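Local coordinates for 33-36 kDa outer membrane protein (PDB 6GIE) that probably forms a beta-barrel channel for small solutes across the outer membrane of Acinetobacter baumannii, at residues T50-N55 and E65-N70. Sequence-based numbering, arbitrary orientation.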
loop_
_atom_site.group_PDB
_atom_site.type_symbol
_atom_site.label_atom_id
_atom_site.label_comp_id
_atom_site.label_asym_id
_atom_site.label_seq_id
_atom_site.Cartn_x
_atom_site.Cartn_y
_atom_site.Cartn_z
ATOM N N THR A 50 -7.871 -4.427 8.960
ATOM C CA THR A 50 -8.708 -4.558 7.798
ATOM C C THR A 50 -9.780 -5.681 7.871
ATOM O O THR A 50 -9.520 -6.813 8.250
ATOM C CB THR A 50 -7.804 -4.696 6.532
ATOM O OG1 THR A 50 -6.878 -3.621 6.557
ATOM C CG2 THR A 50 -8.649 -4.540 5.267
ATOM N N TYR A 51 -10.981 -5.334 7.481
ATOM C CA TYR A 51 -12.056 -6.314 7.350
ATOM C C TYR A 51 -12.470 -6.481 5.876
ATOM O O TYR A 51 -12.962 -5.572 5.260
ATOM C CB TYR A 51 -13.255 -5.864 8.164
ATOM C CG TYR A 51 -14.458 -6.764 7.953
ATOM C CD1 TYR A 51 -14.415 -8.074 8.348
ATOM C CD2 TYR A 51 -15.630 -6.300 7.358
ATOM C CE1 TYR A 51 -15.485 -8.920 8.154
ATOM C CE2 TYR A 51 -16.714 -7.153 7.178
ATOM C CZ TYR A 51 -16.611 -8.470 7.572
ATOM O OH TYR A 51 -17.640 -9.375 7.436
ATOM N N TYR A 52 -12.313 -7.684 5.358
ATOM C CA TYR A 52 -12.696 -8.004 3.993
ATOM C C TYR A 52 -14.101 -8.527 4.025
ATOM O O TYR A 52 -14.488 -9.304 4.931
ATOM C CB TYR A 52 -11.713 -9.001 3.374
ATOM C CG TYR A 52 -10.294 -8.446 3.348
ATOM C CD1 TYR A 52 -9.858 -7.729 2.282
ATOM C CD2 TYR A 52 -9.408 -8.647 4.394
ATOM C CE1 TYR A 52 -8.616 -7.144 2.229
ATOM C CE2 TYR A 52 -8.098 -8.124 4.332
ATOM C CZ TYR A 52 -7.712 -7.356 3.217
ATOM O OH TYR A 52 -6.450 -6.792 3.059
ATOM N N PHE A 53 -14.905 -8.060 3.070
ATOM C CA PHE A 53 -16.338 -8.392 3.120
ATOM C C PHE A 53 -16.507 -9.839 2.748
ATOM O O PHE A 53 -17.463 -10.438 3.079
ATOM C CB PHE A 53 -17.134 -7.540 2.145
ATOM C CG PHE A 53 -17.045 -6.059 2.395
ATOM C CD1 PHE A 53 -16.550 -5.529 3.587
ATOM C CD2 PHE A 53 -17.523 -5.177 1.436
ATOM C CE1 PHE A 53 -16.501 -4.157 3.798
ATOM C CE2 PHE A 53 -17.458 -3.822 1.640
ATOM C CZ PHE A 53 -16.968 -3.309 2.811
ATOM N N LYS A 54 -15.565 -10.403 2.019
ATOM C CA LYS A 54 -15.667 -11.801 1.668
ATOM C C LYS A 54 -14.343 -12.458 2.066
ATOM O O LYS A 54 -13.349 -11.758 2.233
ATOM C CB LYS A 54 -15.947 -11.847 0.166
ATOM C CG LYS A 54 -15.774 -13.160 -0.589
ATOM C CD LYS A 54 -16.673 -13.234 -1.839
ATOM C CE LYS A 54 -16.736 -11.949 -2.691
ATOM N NZ LYS A 54 -18.115 -11.696 -3.265
ATOM N N ASN A 55 -14.388 -13.768 2.296
ATOM C CA ASN A 55 -13.247 -14.606 2.465
ATOM C C ASN A 55 -12.226 -14.323 1.358
ATOM O O ASN A 55 -12.589 -14.244 0.180
ATOM C CB ASN A 55 -13.685 -16.060 2.420
ATOM C CG ASN A 55 -12.628 -17.003 2.932
ATOM O OD1 ASN A 55 -11.596 -16.587 3.484
ATOM N ND2 ASN A 55 -12.885 -18.305 2.772
ATOM N N GLU A 65 -0.312 -10.215 -1.846
ATOM C CA GLU A 65 -1.207 -9.518 -2.732
ATOM C C GLU A 65 -2.529 -10.250 -2.904
ATOM O O GLU A 65 -3.224 -10.040 -3.868
ATOM C CB GLU A 65 -0.568 -9.345 -4.140
ATOM C CG GLU A 65 0.605 -8.389 -4.153
ATOM C CD GLU A 65 0.274 -6.934 -3.801
ATOM O OE1 GLU A 65 -0.893 -6.484 -3.901
ATOM O OE2 GLU A 65 1.201 -6.221 -3.343
ATOM N N ALA A 66 -2.870 -11.113 -1.966
ATOM C CA ALA A 66 -4.061 -11.957 -2.090
ATOM C C ALA A 66 -5.334 -11.128 -2.130
ATOM O O ALA A 66 -6.293 -11.538 -2.849
ATOM C CB ALA A 66 -4.123 -12.964 -0.928
ATOM N N ALA A 67 -5.365 -9.985 -1.409
ATOM C CA ALA A 67 -6.633 -9.165 -1.372
ATOM C C ALA A 67 -6.887 -8.575 -2.770
ATOM O O ALA A 67 -8.016 -8.668 -3.362
ATOM C CB ALA A 67 -6.603 -8.048 -0.327
ATOM N N PHE A 68 -5.850 -7.937 -3.285
ATOM C CA PHE A 68 -5.885 -7.473 -4.688
ATOM C C PHE A 68 -6.226 -8.568 -5.730
ATOM O O PHE A 68 -7.150 -8.415 -6.585
ATOM C CB PHE A 68 -4.590 -6.808 -5.073
ATOM C CG PHE A 68 -4.622 -6.243 -6.455
ATOM C CD1 PHE A 68 -5.297 -5.056 -6.716
ATOM C CD2 PHE A 68 -3.992 -6.879 -7.475
ATOM C CE1 PHE A 68 -5.340 -4.546 -8.034
ATOM C CE2 PHE A 68 -3.999 -6.369 -8.798
ATOM C CZ PHE A 68 -4.684 -5.214 -9.071
ATOM N N LEU A 69 -5.576 -9.695 -5.626
ATOM C CA LEU A 69 -5.869 -10.760 -6.564
ATOM C C LEU A 69 -7.273 -11.334 -6.410
ATOM O O LEU A 69 -7.819 -11.855 -7.358
ATOM C CB LEU A 69 -4.837 -11.875 -6.497
ATOM C CG LEU A 69 -3.381 -11.496 -6.904
ATOM C CD1 LEU A 69 -2.400 -12.579 -6.559
ATOM C CD2 LEU A 69 -3.329 -11.228 -8.396
ATOM N N ASN A 70 -7.905 -11.317 -5.250
ATOM C CA ASN A 70 -9.264 -11.663 -5.384
ATOM C C ASN A 70 -10.272 -10.486 -5.353
ATOM O O ASN A 70 -11.435 -10.688 -5.202
ATOM C CB ASN A 70 -9.715 -13.046 -4.813
ATOM C CG ASN A 70 -9.031 -13.532 -3.545
ATOM O OD1 ASN A 70 -9.764 -13.998 -2.736
ATOM N ND2 ASN A 70 -7.664 -13.693 -3.486
#
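Y52, on strand 43-52, reaches from the barrel wall to meet A67 on the short helix 66-69, which lies in the connection between strands 43-52 and 74-83 of a porin-type antiparallel barrel. Its CG lies anti to its own carbonyl carbon (chi1 -60°), and the ring extends toward the helix. This is the tight part: Y52 is buried, and A67 CB approaches its ring obliquely, 3.4 Å from Y52 CE1. The phenolic OH of Y52 is 3.6 Å from A67 CB. Alanine suits this place because its single methyl lets the ring come close to the helix backbone, whereas tyrosine is long enough to span the 8.2 Å between Y52 CA and A67 CA. Over one ring face lies the methyl of T50, CG2 standing 3.6 Å above the plane and displaced toward the rim; T50 OG1 bonds to S76.

At the other end the contact is loose and more exposed. Two acceptor oxygens, N55 O and N70 OD1, stay 4.1 Å apart with no hydrogen to share. N70, just past the helix, instead bonds by ND2 to D57 O, within the connection. At the N-cap position, E65 makes a salt bridge to K196 of strand 190-200. With no hydrogen bond between the segments and 103 Å² buried, cohesion here rests mainly on one methyl-ring contact, while the polar groups of N70 and E65 turn to D57 and K196.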